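Local atomic coordinates of beta-phosphoglucomutase (PDB entry 4GIB), a protein that probably interconverts beta-D-glucose 1-phosphate and beta-D-glucose 6-phosphate with the help of magnesium, as a member of the HAD-like hydrolase superfamily. Residues I200-N204 / L219-N223. Numbering follows the deposited sequence.
Sequences IDAIN and LKKAN. With NA (sodium ion), chain C.
In the Rossmann-like core of this HAD-family enzyme, helix 197-205 packs beside the loop leading into edge strand 224-226, and N204 and N223 meet there at a sodium ion. N204 gives OD1 to the metal at 2.6 Å, while N204 ND2 donates a hydrogen bond to K221 O at 2.8 Å. That hydrogen bond is bent, 141° at the hydrogen, and the amide comes in from above the carbonyl plane. N223 offers its own OD1 to the sodium ion at 2.5 Å, its amide plane turned 48° from that of N204. N204 OD1 and N223 OD1 approach to 3.2 Å without a hydrogen bond, tolerable because the cation lies against both. Two waters and M208 O complete the ligands, and one of these waters also donates to N204 O; S210 supplies OG to N204 OD1 and backbone N to N223 OD1.

One turn earlier in the helix the contact turns apolar. With CG2 anti to its backbone N, I200 lays that methyl against the A222 backbone, 3.6 Å from A222 N, and both CG2 and CD1 touch A222 CB. This is the closing end of a type I turn, L219 to A222. I200 CG1 faces L219 CD2, the two side chains crossing at about a right angle. On the outer flank, the extended K221 passes D201 with CD 3.7 Å from D201 OD1. K221 NZ stays 4.9 Å from D201 OD2, so any attraction is probably long-range. Each asparagine oxygen thus serves cation and S210 together, and the sodium ion, by drawing on their electron density, probably strengthens the N204 amide as a donor to the turn.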
loop_
_atom_site.group_PDB
_atom_site.type_symbol
_atom_site.label_atom_id
_atom_site.label_comp_id
_atom_site.label_asym_id
_atom_site.label_seq_id
_atom_site.Cartn_x
_atom_site.Cartn_y
_atom_site.Cartn_z
ATOM N N ILE A 200 6.230 2.727 5.626
ATOM C CA ILE A 200 7.672 2.708 5.818
ATOM C C ILE A 200 7.977 2.099 7.168
ATOM O O ILE A 200 8.898 1.305 7.263
ATOM C CB ILE A 200 8.326 4.124 5.751
ATOM C CG1 ILE A 200 8.251 4.700 4.341
ATOM C CG2 ILE A 200 9.814 4.065 6.154
ATOM C CD1 ILE A 200 8.945 3.858 3.308
ATOM N N ASP A 201 7.214 2.461 8.217
ATOM C CA ASP A 201 7.454 1.885 9.549
ATOM C C ASP A 201 7.204 0.373 9.528
ATOM O O ASP A 201 7.953 -0.385 10.144
ATOM C CB ASP A 201 6.620 2.573 10.652
ATOM C CG ASP A 201 7.134 3.995 11.013
ATOM O OD1 ASP A 201 8.194 4.427 10.508
ATOM O OD2 ASP A 201 6.464 4.684 11.807
ATOM N N ALA A 202 6.163 -0.061 8.810
ATOM C CA ALA A 202 5.835 -1.477 8.675
ATOM C C ALA A 202 6.980 -2.255 7.987
ATOM O O ALA A 202 7.362 -3.358 8.424
ATOM C CB ALA A 202 4.507 -1.645 7.896
ATOM N N ILE A 203 7.509 -1.675 6.910
ATOM C CA ILE A 203 8.634 -2.255 6.174
ATOM C C ILE A 203 9.864 -2.402 7.089
ATOM O O ILE A 203 10.426 -3.489 7.202
ATOM C CB ILE A 203 9.015 -1.408 4.909
ATOM C CG1 ILE A 203 7.875 -1.395 3.895
ATOM C CG2 ILE A 203 10.239 -1.991 4.206
ATOM C CD1 ILE A 203 8.065 -0.344 2.762
ATOM N N ASN A 204 10.287 -1.325 7.743
ATOM C CA ASN A 204 11.448 -1.428 8.666
ATOM C C ASN A 204 11.147 -2.410 9.807
ATOM O O ASN A 204 12.013 -3.158 10.247
ATOM C CB ASN A 204 11.846 -0.064 9.237
ATOM C CG ASN A 204 12.373 0.902 8.170
ATOM O OD1 ASN A 204 12.972 0.481 7.176
ATOM N ND2 ASN A 204 12.178 2.207 8.398
ATOM N N LEU A 219 8.807 11.023 4.980
ATOM C CA LEU A 219 9.331 9.675 4.789
ATOM C C LEU A 219 10.768 9.524 5.326
ATOM O O LEU A 219 11.501 8.640 4.897
ATOM C CB LEU A 219 9.254 9.298 3.304
ATOM C CG LEU A 219 7.858 9.424 2.669
ATOM C CD1 LEU A 219 7.943 9.257 1.158
ATOM C CD2 LEU A 219 6.842 8.434 3.285
ATOM N N LYS A 220 11.133 10.364 6.297
ATOM C CA LYS A 220 12.474 10.352 6.909
ATOM C C LYS A 220 13.008 9.016 7.435
ATOM O O LYS A 220 14.220 8.839 7.521
ATOM C CB LYS A 220 12.548 11.323 8.091
ATOM C CG LYS A 220 12.668 12.772 7.744
ATOM C CD LYS A 220 13.257 13.548 8.933
ATOM C CE LYS A 220 12.474 13.392 10.244
ATOM N NZ LYS A 220 11.137 14.034 10.200
ATOM N N LYS A 221 12.129 8.107 7.834
ATOM C CA LYS A 221 12.578 6.835 8.398
ATOM C C LYS A 221 12.895 5.768 7.354
ATOM O O LYS A 221 13.328 4.681 7.681
ATOM C CB LYS A 221 11.570 6.354 9.444
ATOM C CG LYS A 221 11.535 7.335 10.638
ATOM C CD LYS A 221 10.479 7.027 11.679
ATOM C CE LYS A 221 10.590 8.032 12.834
ATOM N NZ LYS A 221 9.580 7.802 13.902
ATOM N N ALA A 222 12.719 6.106 6.088
ATOM C CA ALA A 222 13.015 5.193 5.017
ATOM C C ALA A 222 14.528 5.062 4.862
ATOM O O ALA A 222 15.272 5.980 5.164
ATOM C CB ALA A 222 12.370 5.677 3.730
ATOM N N ASN A 223 14.977 3.903 4.400
ATOM C CA ASN A 223 16.392 3.651 4.191
ATOM C C ASN A 223 16.841 4.403 2.955
ATOM O O ASN A 223 18.008 4.802 2.841
ATOM C CB ASN A 223 16.632 2.156 4.055
ATOM C CG ASN A 223 16.259 1.401 5.312
ATOM O OD1 ASN A 223 15.585 0.365 5.260
ATOM N ND2 ASN A 223 16.672 1.925 6.456
HETATM NA NA NA C . 14.990 -1.142 7.140
HETATM O O HOH W 1 14.537 -2.352 9.137
HETATM O O HOH W 2 15.700 -0.015 9.047
#